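Local coordinates for probable LRR receptor-like serine/threonine-protein kinase At4g26540 (Arabidopsis thaliana, PDB 5HZ0) that acts as a cell-surface receptor for RGF peptide hormones, which maintain the root stem cell niche, and pairs with SERK co-receptors once a peptide is bound, at residues Q353-S358 against R374-L379; P392-C397 against G419-L424; N425-S430 against E446-L451; P440-C445 against T465-S470. The protein carries 5 engineered substitutions. All blocks are in the same frame, centred on the assembly; numbering follows the deposited sequence.

Interaction 1: residues Q353-S358 against R374-L379; sequences QAIDLS and RNLTKL
Thr377 turns OG1 between its own N and carbonyl carbon (chi1 65°), and this brings the hydroxyl to the backbone O of Gln353, 3.2 Å from OG1. Leu376 has CG anti to N (chi1 -167°), which carries CD1 alongside the same peptide group and on to Ile355. The O of Gln353 is gripped three times: Thr377 N (2.8 Å from that O) and Lys378 N both approach in the carbonyl plane, whereas the Thr377 hydroxyl comes from above it, 45° out of plane. Beyond this cluster the chains run as neighbouring parallel strands, with Ala354 paired to Lys378 and Ile355 to Leu379; Ile355 N donates to Lys378 O over 2.9 Å. They are successive rungs of the leucine-rich repeat solenoid. On the buried face Ile355 CD1 meets Leu376 CD1 at 3.8 Å, the two side chains crossing at about a right angle, and Ile355 CB lies 4.2 Å from Leu379 CD1. On the other face Ala354 CB rests against Lys378 CB, 4.1 Å away, while the extended lysine chain carries NZ to a polar side chain of the bound peptide. Asp356 also belongs to a peptide-recognition motif, and its OD2 is hydrogen-bonded to the peptide backbone; its OD1 accepts from Ser358 N in an Asx turn and from Ser358 OG, two bonds that steady the carboxylate.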
loop_
_atom_site.group_PDB
_atom_site.type_symbol
_atom_site.label_atom_id
_atom_site.label_comp_id
_atom_site.label_asym_id
_atom_site.label_seq_id
_atom_site.Cartn_x
_atom_site.Cartn_y
_atom_site.Cartn_z
ATOM N N GLN A 353 -7.791 10.999 11.277
ATOM C CA GLN A 353 -6.499 10.348 11.444
ATOM C C GLN A 353 -5.461 10.746 10.402
ATOM O O GLN A 353 -4.284 10.938 10.714
ATOM C CB GLN A 353 -6.669 8.839 11.564
ATOM C CG GLN A 353 -7.493 8.484 12.794
ATOM C CD GLN A 353 -7.984 7.053 12.807
ATOM O OE1 GLN A 353 -7.585 6.229 11.980
ATOM N NE2 GLN A 353 -8.872 6.753 13.739
ATOM N N ALA A 354 -5.910 10.842 9.156
ATOM C CA ALA A 354 -5.020 11.077 8.029
ATOM C C ALA A 354 -5.623 12.060 7.050
ATOM O O ALA A 354 -6.726 11.854 6.532
ATOM C CB ALA A 354 -4.701 9.762 7.324
ATOM N N ILE A 355 -4.899 13.138 6.800
ATOM C CA ILE A 355 -5.266 14.050 5.733
ATOM C C ILE A 355 -4.136 14.058 4.681
ATOM O O ILE A 355 -3.004 14.402 5.010
ATOM C CB ILE A 355 -5.458 15.474 6.278
ATOM C CG1 ILE A 355 -6.541 15.497 7.351
ATOM C CG2 ILE A 355 -5.794 16.447 5.154
ATOM C CD1 ILE A 355 -6.547 16.774 8.165
ATOM N N ASP A 356 -4.425 13.637 3.448
ATOM C CA ASP A 356 -3.475 13.855 2.356
ATOM C C ASP A 356 -4.122 14.675 1.241
ATOM O O ASP A 356 -4.964 14.181 0.479
ATOM C CB ASP A 356 -2.947 12.521 1.804
ATOM C CG ASP A 356 -1.731 12.688 0.858
ATOM O OD1 ASP A 356 -1.484 13.812 0.352
ATOM O OD2 ASP A 356 -1.019 11.677 0.627
ATOM N N LEU A 357 -3.715 15.941 1.184
ATOM C CA LEU A 357 -4.085 16.901 0.134
ATOM C C LEU A 357 -2.993 17.228 -0.921
ATOM O O LEU A 357 -3.123 18.202 -1.672
ATOM C CB LEU A 357 -4.700 18.157 0.755
ATOM C CG LEU A 357 -5.893 17.839 1.664
ATOM C CD1 LEU A 357 -6.443 19.084 2.336
ATOM C CD2 LEU A 357 -6.991 17.109 0.890
ATOM N N SER A 358 -1.897 16.473 -0.927
ATOM C CA SER A 358 -0.729 16.797 -1.780
ATOM C C SER A 358 -1.063 16.856 -3.260
ATOM O O SER A 358 -2.068 16.314 -3.710
ATOM C CB SER A 358 0.398 15.761 -1.628
ATOM O OG SER A 358 0.809 15.565 -0.283
ATOM N N ARG A 374 -6.362 16.053 17.776
ATOM C CA ARG A 374 -5.580 15.310 18.760
ATOM C C ARG A 374 -5.320 13.892 18.279
ATOM O O ARG A 374 -4.464 13.183 18.813
ATOM C CB ARG A 374 -6.275 15.321 20.132
ATOM C CG ARG A 374 -6.208 16.680 20.849
ATOM C CD ARG A 374 -7.007 16.724 22.161
ATOM N NE ARG A 374 -6.799 15.541 22.995
ATOM C CZ ARG A 374 -7.701 14.579 23.161
ATOM N NH1 ARG A 374 -8.880 14.663 22.560
ATOM N NH2 ARG A 374 -7.426 13.533 23.926
ATOM N N ASN A 375 -6.099 13.464 17.296
ATOM C CA ASN A 375 -5.879 12.160 16.670
ATOM C C ASN A 375 -5.187 12.094 15.288
ATOM O O ASN A 375 -5.064 11.019 14.712
ATOM C CB ASN A 375 -7.135 11.289 16.755
ATOM C CG ASN A 375 -7.112 10.379 17.962
ATOM O OD1 ASN A 375 -8.113 10.234 18.676
ATOM N ND2 ASN A 375 -5.960 9.755 18.201
ATOM N N LEU A 376 -4.756 13.229 14.748
ATOM C CA LEU A 376 -4.190 13.245 13.405
ATOM C C LEU A 376 -2.758 12.684 13.433
ATOM O O LEU A 376 -1.869 13.270 14.057
ATOM C CB LEU A 376 -4.163 14.686 12.923
ATOM C CG LEU A 376 -3.897 14.992 11.449
ATOM C CD1 LEU A 376 -4.970 14.357 10.580
ATOM C CD2 LEU A 376 -3.851 16.497 11.218
ATOM N N THR A 377 -2.544 11.536 12.784
ATOM C CA THR A 377 -1.193 10.966 12.623
ATOM C C THR A 377 -0.446 11.463 11.392
ATOM O O THR A 377 0.775 11.626 11.408
ATOM C CB THR A 377 -1.176 9.421 12.649
ATOM O OG1 THR A 377 -1.882 8.913 11.517
ATOM C CG2 THR A 377 -1.834 8.911 13.922
ATOM N N LYS A 378 -1.192 11.661 10.312
ATOM C CA LYS A 378 -0.592 11.980 9.026
ATOM C C LYS A 378 -1.160 13.262 8.464
ATOM O O LYS A 378 -2.373 13.382 8.262
ATOM C CB LYS A 378 -0.830 10.847 8.039
ATOM C CG LYS A 378 -0.185 9.546 8.434
ATOM C CD LYS A 378 -0.541 8.492 7.406
ATOM C CE LYS A 378 0.099 7.159 7.716
ATOM N NZ LYS A 378 -0.486 6.137 6.813
ATOM N N LEU A 379 -0.274 14.220 8.220
ATOM C CA LEU A 379 -0.660 15.453 7.543
ATOM C C LEU A 379 0.253 15.625 6.321
ATOM O O LEU A 379 1.471 15.837 6.454
ATOM C CB LEU A 379 -0.570 16.647 8.502
ATOM C CG LEU A 379 -0.924 18.046 7.992
ATOM C CD1 LEU A 379 -2.244 18.013 7.265
ATOM C CD2 LEU A 379 -0.967 19.112 9.126
#

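Interaction 2: residues P392-C397 against G419-L424; sequences PDIGNC and GNLKNL. With NAG (2-acetamido-2-deoxy-beta-D-glucopyranose), chain C.
The side-chain amide of Asn420 and the peptide carbonyl of Gly395 meet out of plane: ND2 donates to Gly395 O at 3.0 Å, standing 47° above the carbonyl plane, while that oxygen lies 18° off the plane of the amide. With CG of Asn420 anti to N (chi1 -155°), the amide swings across to the turn of 392-397. Next to it Leu421 pushes its isobutyl end among the carbonyls closing that turn. CD2 approaches the O atoms of Gly395 and Cys397, and CD1 comes within 3.7 Å of Ile394 O, with Ile394 CG1 farther off at 4.5 Å from CD1. Without this isobutyl end, as with an alanine at Leu421, a gap is likely to open beside these carbonyls, leaving the hydrogen bond from the Asn420 amide as the main tie between the two turns. The far side of the 392-397 turn carries the sugar: ND2 of Asn396 is bonded to C1 of the N-acetylglucosamine, and the N2 of the sugar donates to OD2 of Asp393, 2.6 Å away and nearly straight. That second grip probably restricts the sugar's swing about its linkage. Asn396, Cys397 and Thr398 form an N-glycosylation sequon. Short 3-10 segments laid one beside the next, as here, are characteristic of the convex side of plant leucine-rich repeat ectodomains.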
loop_
_atom_site.group_PDB
_atom_site.type_symbol
_atom_site.label_atom_id
_atom_site.label_comp_id
_atom_site.label_asym_id
_atom_site.label_seq_id
_atom_site.Cartn_x
_atom_site.Cartn_y
_atom_site.Cartn_z
ATOM N N PRO A 392 2.298 28.425 15.226
ATOM C CA PRO A 392 2.824 27.880 16.490
ATOM C C PRO A 392 1.907 26.779 17.032
ATOM O O PRO A 392 2.373 25.817 17.650
ATOM C CB PRO A 392 2.867 29.098 17.428
ATOM C CG PRO A 392 2.044 30.152 16.757
ATOM C CD PRO A 392 2.063 29.875 15.284
ATOM N N ASP A 393 0.619 26.854 16.711
ATOM C CA ASP A 393 -0.325 25.837 17.186
ATOM C C ASP A 393 0.054 24.432 16.763
ATOM O O ASP A 393 -0.587 23.484 17.212
ATOM C CB ASP A 393 -1.739 26.119 16.712
ATOM C CG ASP A 393 -2.140 27.548 16.935
ATOM O OD1 ASP A 393 -1.514 28.421 16.280
ATOM O OD2 ASP A 393 -3.068 27.791 17.749
ATOM N N ILE A 394 1.056 24.304 15.879
ATOM C CA ILE A 394 1.566 22.997 15.463
ATOM C C ILE A 394 1.941 22.151 16.682
ATOM O O ILE A 394 1.855 20.926 16.639
ATOM C CB ILE A 394 2.776 23.113 14.471
ATOM C CG1 ILE A 394 3.104 21.759 13.837
ATOM C CG2 ILE A 394 4.023 23.653 15.157
ATOM C CD1 ILE A 394 4.434 21.738 13.132
ATOM N N GLY A 395 2.326 22.805 17.779
ATOM C CA GLY A 395 2.625 22.080 19.007
ATOM C C GLY A 395 1.451 21.309 19.627
ATOM O O GLY A 395 1.653 20.367 20.393
ATOM N N ASN A 396 0.230 21.716 19.292
ATOM C CA ASN A 396 -0.996 21.076 19.760
ATOM C C ASN A 396 -1.276 19.687 19.170
ATOM O O ASN A 396 -2.037 18.922 19.754
ATOM C CB ASN A 396 -2.217 21.963 19.452
ATOM C CG ASN A 396 -2.185 23.314 20.185
ATOM O OD1 ASN A 396 -1.118 23.819 20.544
ATOM N ND2 ASN A 396 -3.368 23.904 20.388
ATOM N N CYS A 397 -0.669 19.336 18.036
ATOM C CA CYS A 397 -1.134 18.149 17.319
ATOM C C CYS A 397 -0.353 16.986 17.893
ATOM O O CYS A 397 0.716 16.608 17.382
ATOM C CB CYS A 397 -0.795 18.317 15.829
ATOM S SG CYS A 397 -1.832 17.450 14.606
ATOM N N GLY A 419 8.849 21.239 19.047
ATOM C CA GLY A 419 9.564 20.418 20.008
ATOM C C GLY A 419 8.624 19.711 20.965
ATOM O O GLY A 419 9.012 18.779 21.670
ATOM N N ASN A 420 7.372 20.152 20.971
ATOM C CA ASN A 420 6.350 19.585 21.833
ATOM C C ASN A 420 5.838 18.220 21.364
ATOM O O ASN A 420 5.187 17.500 22.130
ATOM C CB ASN A 420 5.187 20.568 21.917
ATOM C CG ASN A 420 4.383 20.414 23.175
ATOM O OD1 ASN A 420 4.926 20.119 24.244
ATOM N ND2 ASN A 420 3.072 20.610 23.061
ATOM N N LEU A 421 6.138 17.855 20.117
ATOM C CA LEU A 421 5.558 16.651 19.526
ATOM C C LEU A 421 6.451 15.436 19.721
ATOM O O LEU A 421 7.521 15.344 19.134
ATOM C CB LEU A 421 5.289 16.863 18.042
ATOM C CG LEU A 421 4.479 18.094 17.648
ATOM C CD1 LEU A 421 4.231 18.075 16.142
ATOM C CD2 LEU A 421 3.166 18.131 18.419
ATOM N N LYS A 422 5.995 14.505 20.552
ATOM C CA LYS A 422 6.808 13.367 20.970
ATOM C C LYS A 422 6.641 12.117 20.110
ATOM O O LYS A 422 7.429 11.175 20.230
ATOM C CB LYS A 422 6.516 13.031 22.442
ATOM C CG LYS A 422 6.521 14.243 23.358
ATOM C CD LYS A 422 7.921 14.806 23.560
ATOM C CE LYS A 422 7.868 16.268 24.020
ATOM N NZ LYS A 422 9.212 16.823 24.423
ATOM N N ASN A 423 5.611 12.078 19.274
ATOM C CA ASN A 423 5.460 10.944 18.360
ATOM C C ASN A 423 5.925 11.209 16.917
ATOM O O ASN A 423 5.923 10.297 16.094
ATOM C CB ASN A 423 4.023 10.417 18.358
ATOM C CG ASN A 423 3.476 10.189 19.765
ATOM O OD1 ASN A 423 2.600 10.927 20.229
ATOM N ND2 ASN A 423 3.978 9.160 20.442
ATOM N N LEU A 424 6.341 12.444 16.624
ATOM C CA LEU A 424 6.603 12.837 15.256
ATOM C C LEU A 424 7.843 12.075 14.785
ATOM O O LEU A 424 8.927 12.225 15.337
ATOM C CB LEU A 424 6.858 14.342 15.230
ATOM C CG LEU A 424 6.997 15.107 13.916
ATOM C CD1 LEU A 424 5.844 14.793 12.960
ATOM C CD2 LEU A 424 7.044 16.591 14.255
HETATM C C1 NAG C . -3.221 25.276 20.804
HETATM C C2 NAG C . -4.517 25.947 20.352
HETATM C C3 NAG C . -4.654 27.368 20.891
HETATM C C4 NAG C . -4.432 27.353 22.400
HETATM C C5 NAG C . -3.065 26.731 22.670
HETATM C C6 NAG C . -2.686 26.801 24.147
HETATM C C7 NAG C . -5.485 25.219 18.258
HETATM C C8 NAG C . -5.577 25.409 16.770
HETATM N N2 NAG C . -4.605 25.973 18.907
HETATM O O3 NAG C . -5.918 27.904 20.535
HETATM O O4 NAG C . -4.479 28.652 22.949
HETATM O O5 NAG C . -3.033 25.398 22.201
HETATM O O6 NAG C . -3.834 26.641 24.956
HETATM O O7 NAG C . -6.192 24.391 18.821
#

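Interaction 3: residues N425-S430 against E446-L451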
loop_
_atom_site.group_PDB
_atom_site.type_symbol
_atom_site.label_atom_id
_atom_site.label_comp_id
_atom_site.label_asym_id
_atom_site.label_seq_id
_atom_site.Cartn_x
_atom_site.Cartn_y
_atom_site.Cartn_z
ATOM N N ASN A 425 7.640 11.212 13.794
ATOM C CA ASN A 425 8.685 10.372 13.253
ATOM C C ASN A 425 9.437 10.975 12.078
ATOM O O ASN A 425 10.653 10.894 11.979
ATOM C CB ASN A 425 8.111 9.027 12.840
ATOM C CG ASN A 425 9.172 8.087 12.363
ATOM O OD1 ASN A 425 9.280 7.796 11.175
ATOM N ND2 ASN A 425 9.993 7.621 13.290
ATOM N N PHE A 426 8.654 11.569 11.190
ATOM C CA PHE A 426 9.064 11.866 9.840
ATOM C C PHE A 426 8.561 13.265 9.545
ATOM O O PHE A 426 7.359 13.530 9.616
ATOM C CB PHE A 426 8.414 10.870 8.874
ATOM C CG PHE A 426 8.825 11.054 7.450
ATOM C CD1 PHE A 426 8.330 12.110 6.706
ATOM C CD2 PHE A 426 9.717 10.165 6.844
ATOM C CE1 PHE A 426 8.716 12.291 5.386
ATOM C CE2 PHE A 426 10.101 10.334 5.521
ATOM C CZ PHE A 426 9.598 11.396 4.795
ATOM N N VAL A 427 9.482 14.151 9.193
ATOM C CA VAL A 427 9.145 15.526 8.878
ATOM C C VAL A 427 9.883 15.999 7.593
ATOM O O VAL A 427 11.119 15.995 7.514
ATOM C CB VAL A 427 9.446 16.419 10.111
ATOM C CG1 VAL A 427 10.840 16.208 10.529
ATOM C CG2 VAL A 427 9.206 17.858 9.808
ATOM N N ASP A 428 9.110 16.376 6.581
ATOM C CA ASP A 428 9.656 16.924 5.356
ATOM C C ASP A 428 9.065 18.318 5.143
ATOM O O ASP A 428 7.868 18.453 4.839
ATOM C CB ASP A 428 9.289 15.999 4.183
ATOM C CG ASP A 428 10.006 16.367 2.910
ATOM O OD1 ASP A 428 10.718 17.392 2.933
ATOM O OD2 ASP A 428 9.854 15.646 1.891
ATOM N N ILE A 429 9.895 19.341 5.366
ATOM C CA ILE A 429 9.616 20.757 5.038
ATOM C C ILE A 429 10.417 21.346 3.841
ATOM O O ILE A 429 10.472 22.570 3.624
ATOM C CB ILE A 429 9.529 21.665 6.307
ATOM C CG1 ILE A 429 8.764 20.939 7.427
ATOM C CG2 ILE A 429 8.893 23.039 5.967
ATOM C CD1 ILE A 429 9.143 21.468 8.831
ATOM N N SER A 430 11.092 20.477 3.096
ATOM C CA SER A 430 11.991 20.947 2.052
ATOM C C SER A 430 11.254 21.768 0.992
ATOM O O SER A 430 10.027 21.703 0.887
ATOM C CB SER A 430 12.714 19.776 1.392
ATOM O OG SER A 430 11.793 18.823 0.922
ATOM N N GLU A 446 11.532 13.313 20.421
ATOM C CA GLU A 446 12.341 12.188 20.863
ATOM C C GLU A 446 12.191 11.000 19.933
ATOM O O GLU A 446 12.990 10.069 19.970
ATOM C CB GLU A 446 11.942 11.791 22.280
ATOM C CG GLU A 446 10.446 11.563 22.457
ATOM C CD GLU A 446 10.082 11.259 23.896
ATOM O OE1 GLU A 446 9.142 11.895 24.429
ATOM O OE2 GLU A 446 10.739 10.385 24.500
ATOM N N SER A 447 11.151 11.038 19.107
ATOM C CA SER A 447 10.865 9.968 18.163
ATOM C C SER A 447 11.374 10.236 16.749
ATOM O O SER A 447 11.219 9.388 15.866
ATOM C CB SER A 447 9.360 9.734 18.099
ATOM O OG SER A 447 8.874 9.282 19.344
ATOM N N LEU A 448 11.980 11.397 16.527
ATOM C CA LEU A 448 12.159 11.877 15.160
ATOM C C LEU A 448 13.287 11.117 14.464
ATOM O O LEU A 448 14.434 11.163 14.899
ATOM C CB LEU A 448 12.515 13.359 15.200
ATOM C CG LEU A 448 12.695 14.015 13.848
ATOM C CD1 LEU A 448 11.322 14.000 13.188
ATOM C CD2 LEU A 448 13.273 15.432 13.981
ATOM N N GLU A 449 12.940 10.361 13.428
ATOM C CA GLU A 449 13.954 9.675 12.631
ATOM C C GLU A 449 14.319 10.275 11.276
ATOM O O GLU A 449 15.382 10.000 10.758
ATOM C CB GLU A 449 13.567 8.214 12.468
ATOM C CG GLU A 449 13.358 7.550 13.791
ATOM C CD GLU A 449 13.110 6.073 13.658
ATOM O OE1 GLU A 449 12.254 5.680 12.828
ATOM O OE2 GLU A 449 13.782 5.308 14.387
ATOM N N PHE A 450 13.471 11.136 10.732
ATOM C CA PHE A 450 13.684 11.640 9.379
ATOM C C PHE A 450 13.420 13.127 9.368
ATOM O O PHE A 450 12.289 13.547 9.605
ATOM C CB PHE A 450 12.745 10.939 8.393
ATOM C CG PHE A 450 12.852 11.441 6.958
ATOM C CD1 PHE A 450 12.317 12.670 6.586
ATOM C CD2 PHE A 450 13.463 10.662 5.968
ATOM C CE1 PHE A 450 12.403 13.122 5.273
ATOM C CE2 PHE A 450 13.544 11.112 4.643
ATOM C CZ PHE A 450 13.010 12.345 4.301
ATOM N N LEU A 451 14.452 13.913 9.062
ATOM C CA LEU A 451 14.321 15.357 9.037
ATOM C C LEU A 451 14.876 15.899 7.711
ATOM O O LEU A 451 16.105 15.936 7.488
ATOM C CB LEU A 451 15.067 15.941 10.241
ATOM C CG LEU A 451 15.073 17.450 10.368
ATOM C CD1 LEU A 451 13.655 18.001 10.371
ATOM C CD2 LEU A 451 15.829 17.871 11.621
#
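On the parallel beta surface of the leucine-rich repeat ectodomain, Phe426 and Phe450 from adjacent rungs form an offset stack, their centroids 3.8 Å apart and planes at 11°. Both rings have CG anti to N (chi1 -177° and 178°), which sends both off the sheet in the same direction to lie side by side, CE2 of Phe426 over the centre of the Phe450 ring. Val427 O sits at the edge of the Phe450 ring, in its plane. Phe450 also stacks with Phe473. With the ring cut back to an alanine here, Phe473 would probably lose a stacked partner, and the face of Phe426 that Phe450 covers its aromatic mate. Phe426 makes a cation-pi contact with Arg402. The backbones are joined by Val427 N to Phe450 O, 2.9 Å, and by Asn425 O, which accepts from both Glu449 N and Phe450 N. Asn425 ND2 donates to Glu449 OE1 at 3.0 Å; the acceptor lies in the amide plane, but the amide nitrogen stands above the carboxylate plane. On the opposite, buried face, CG1 of Val427 packs against the CD1 atoms of Leu448 and Leu451. These two leucines, turned inward from one short strand and its lead-in, fit the LxxL spacing of a leucine-rich repeat.

Interaction 4: residues P440-C445 against T465-S470; sequences PAISGC and TTLPKS
The 3-10 turn of 440-444 lies beside the 465-470 loop without a hydrogen bond between them, the backbones coming nearest at Pro440 and Thr466, whose CA atoms are 4.2 Å apart, and again at Ser443 and Pro468. Contact is therefore by shape. Thr466 has CG2 anti to N (chi1 -49° for OG1), and this methyl rests against Pro440, 3.5 Å from its CA. The Pro468 ring comes against the end of the turn: its CD lies 3.5 Å from Ile442 O and 3.9 Å from Ser443 CA, and its CB and CG approach Cys445 O. Having no N-H, the proline offers this carbonyl-rich surface only carbon. Ile442 and Leu467 lie side by side and point the same way, CG2 against CD2 at 4.1 Å, and both also touch Leu451, which ties the turn to the interior. Ser443 folds its hydroxyl back, OG donating to Pro440 O at 3.0 Å, while its CB faces Thr465 O. Farther along, Ser470 OG is hydrogen-bonded to the backbone O atoms of Glu446 and Leu448, in the lead-in to strand 450-452. Here the convex side of the solenoid is built by such a 3-10 turn packed on the loop of the next coil.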
loop_
_atom_site.group_PDB
_atom_site.type_symbol
_atom_site.label_atom_id
_atom_site.label_comp_id
_atom_site.label_asym_id
_atom_site.label_seq_id
_atom_site.Cartn_x
_atom_site.Cartn_y
_atom_site.Cartn_z
ATOM N N PRO A 440 16.480 25.131 18.567
ATOM C CA PRO A 440 17.081 24.188 19.521
ATOM C C PRO A 440 16.039 23.252 20.123
ATOM O O PRO A 440 16.321 22.078 20.400
ATOM C CB PRO A 440 17.644 25.103 20.614
ATOM C CG PRO A 440 17.903 26.376 19.942
ATOM C CD PRO A 440 16.913 26.517 18.817
ATOM N N ALA A 441 14.833 23.776 20.309
ATOM C CA ALA A 441 13.749 23.017 20.923
ATOM C C ALA A 441 13.356 21.769 20.132
ATOM O O ALA A 441 12.684 20.888 20.661
ATOM C CB ALA A 441 12.538 23.905 21.142
ATOM N N ILE A 442 13.760 21.686 18.867
ATOM C CA ILE A 442 13.459 20.485 18.100
ATOM C C ILE A 442 14.163 19.266 18.713
ATOM O O ILE A 442 13.829 18.123 18.400
ATOM C CB ILE A 442 13.776 20.638 16.591
ATOM C CG1 ILE A 442 13.050 19.556 15.784
ATOM C CG2 ILE A 442 15.265 20.586 16.330
ATOM C CD1 ILE A 442 13.435 19.513 14.314
ATOM N N SER A 443 15.101 19.518 19.624
ATOM C CA SER A 443 15.750 18.454 20.393
ATOM C C SER A 443 14.729 17.671 21.216
ATOM O O SER A 443 15.023 16.598 21.745
ATOM C CB SER A 443 16.772 19.052 21.353
ATOM O OG SER A 443 16.110 19.824 22.346
ATOM N N GLY A 444 13.532 18.234 21.330
ATOM C CA GLY A 444 12.449 17.621 22.063
ATOM C C GLY A 444 11.615 16.620 21.289
ATOM O O GLY A 444 10.708 16.006 21.860
ATOM N N CYS A 445 11.894 16.425 20.003
ATOM C CA CYS A 445 11.134 15.404 19.311
ATOM C C CYS A 445 11.952 14.143 19.473
ATOM O O CYS A 445 12.869 13.871 18.690
ATOM C CB CYS A 445 11.018 15.734 17.825
ATOM S SG CYS A 445 10.439 17.390 17.435
ATOM N N THR A 465 23.406 19.877 20.245
ATOM C CA THR A 465 22.318 19.992 21.225
ATOM C C THR A 465 20.993 20.319 20.561
ATOM O O THR A 465 19.926 20.169 21.158
ATOM C CB THR A 465 22.584 21.125 22.229
ATOM O OG1 THR A 465 23.116 22.262 21.532
ATOM C CG2 THR A 465 23.559 20.677 23.309
ATOM N N THR A 466 21.077 20.787 19.325
ATOM C CA THR A 466 19.918 21.261 18.605
ATOM C C THR A 466 19.150 20.092 17.994
ATOM O O THR A 466 18.004 20.253 17.598
ATOM C CB THR A 466 20.344 22.271 17.516
ATOM O OG1 THR A 466 21.217 23.247 18.096
ATOM C CG2 THR A 466 19.140 22.975 16.904
ATOM N N LEU A 467 19.757 18.907 17.945
ATOM C CA LEU A 467 19.123 17.785 17.244
ATOM C C LEU A 467 18.906 16.524 18.092
ATOM O O LEU A 467 19.750 16.166 18.903
ATOM C CB LEU A 467 19.912 17.452 15.973
ATOM C CG LEU A 467 19.892 18.536 14.882
ATOM C CD1 LEU A 467 20.749 18.156 13.669
ATOM C CD2 LEU A 467 18.458 18.871 14.457
ATOM N N PRO A 468 17.760 15.847 17.902
ATOM C CA PRO A 468 17.466 14.621 18.657
ATOM C C PRO A 468 18.313 13.440 18.226
ATOM O O PRO A 468 18.543 13.250 17.033
ATOM C CB PRO A 468 15.987 14.354 18.355
ATOM C CG PRO A 468 15.675 15.144 17.158
ATOM C CD PRO A 468 16.582 16.338 17.174
ATOM N N LYS A 469 18.727 12.625 19.188
ATOM C CA LYS A 469 19.732 11.593 18.942
ATOM C C LYS A 469 19.153 10.340 18.284
ATOM O O LYS A 469 19.868 9.380 17.995
ATOM C CB LYS A 469 20.440 11.239 20.249
ATOM C CG LYS A 469 21.120 12.432 20.920
ATOM C CD LYS A 469 22.044 11.960 22.034
ATOM C CE LYS A 469 22.553 13.109 22.891
ATOM N NZ LYS A 469 23.567 12.625 23.876
ATOM N N SER A 470 17.848 10.359 18.048
ATOM C CA SER A 470 17.173 9.253 17.385
ATOM C C SER A 470 17.178 9.392 15.867
ATOM O O SER A 470 16.692 8.499 15.171
ATOM C CB SER A 470 15.726 9.163 17.873
ATOM O OG SER A 470 15.040 10.376 17.609
#

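In the fold
All four contacts join neighbouring coils of one leucine-rich repeat solenoid. Interactions 1 and 3 both lie on its parallel strands, with centres about 15 Å apart and strand 402-404 between them; interactions 2 and 4 hold the loops across the coils from the strands, centres about 13 Å apart. Interactions 1 and 2 come in series along the chain, followed by 3 and 4, whose segments alternate. Interaction 2 touches 3 through Lys422 O and Ser447 OG, and 4 through Lys422 NZ and Gly444 O, while Ser470 OG links 4 to 3. Strand face and loop side are thus built together: the former presents peptide-recognition residues at interaction 1, the latter carries the glycan at interaction 2.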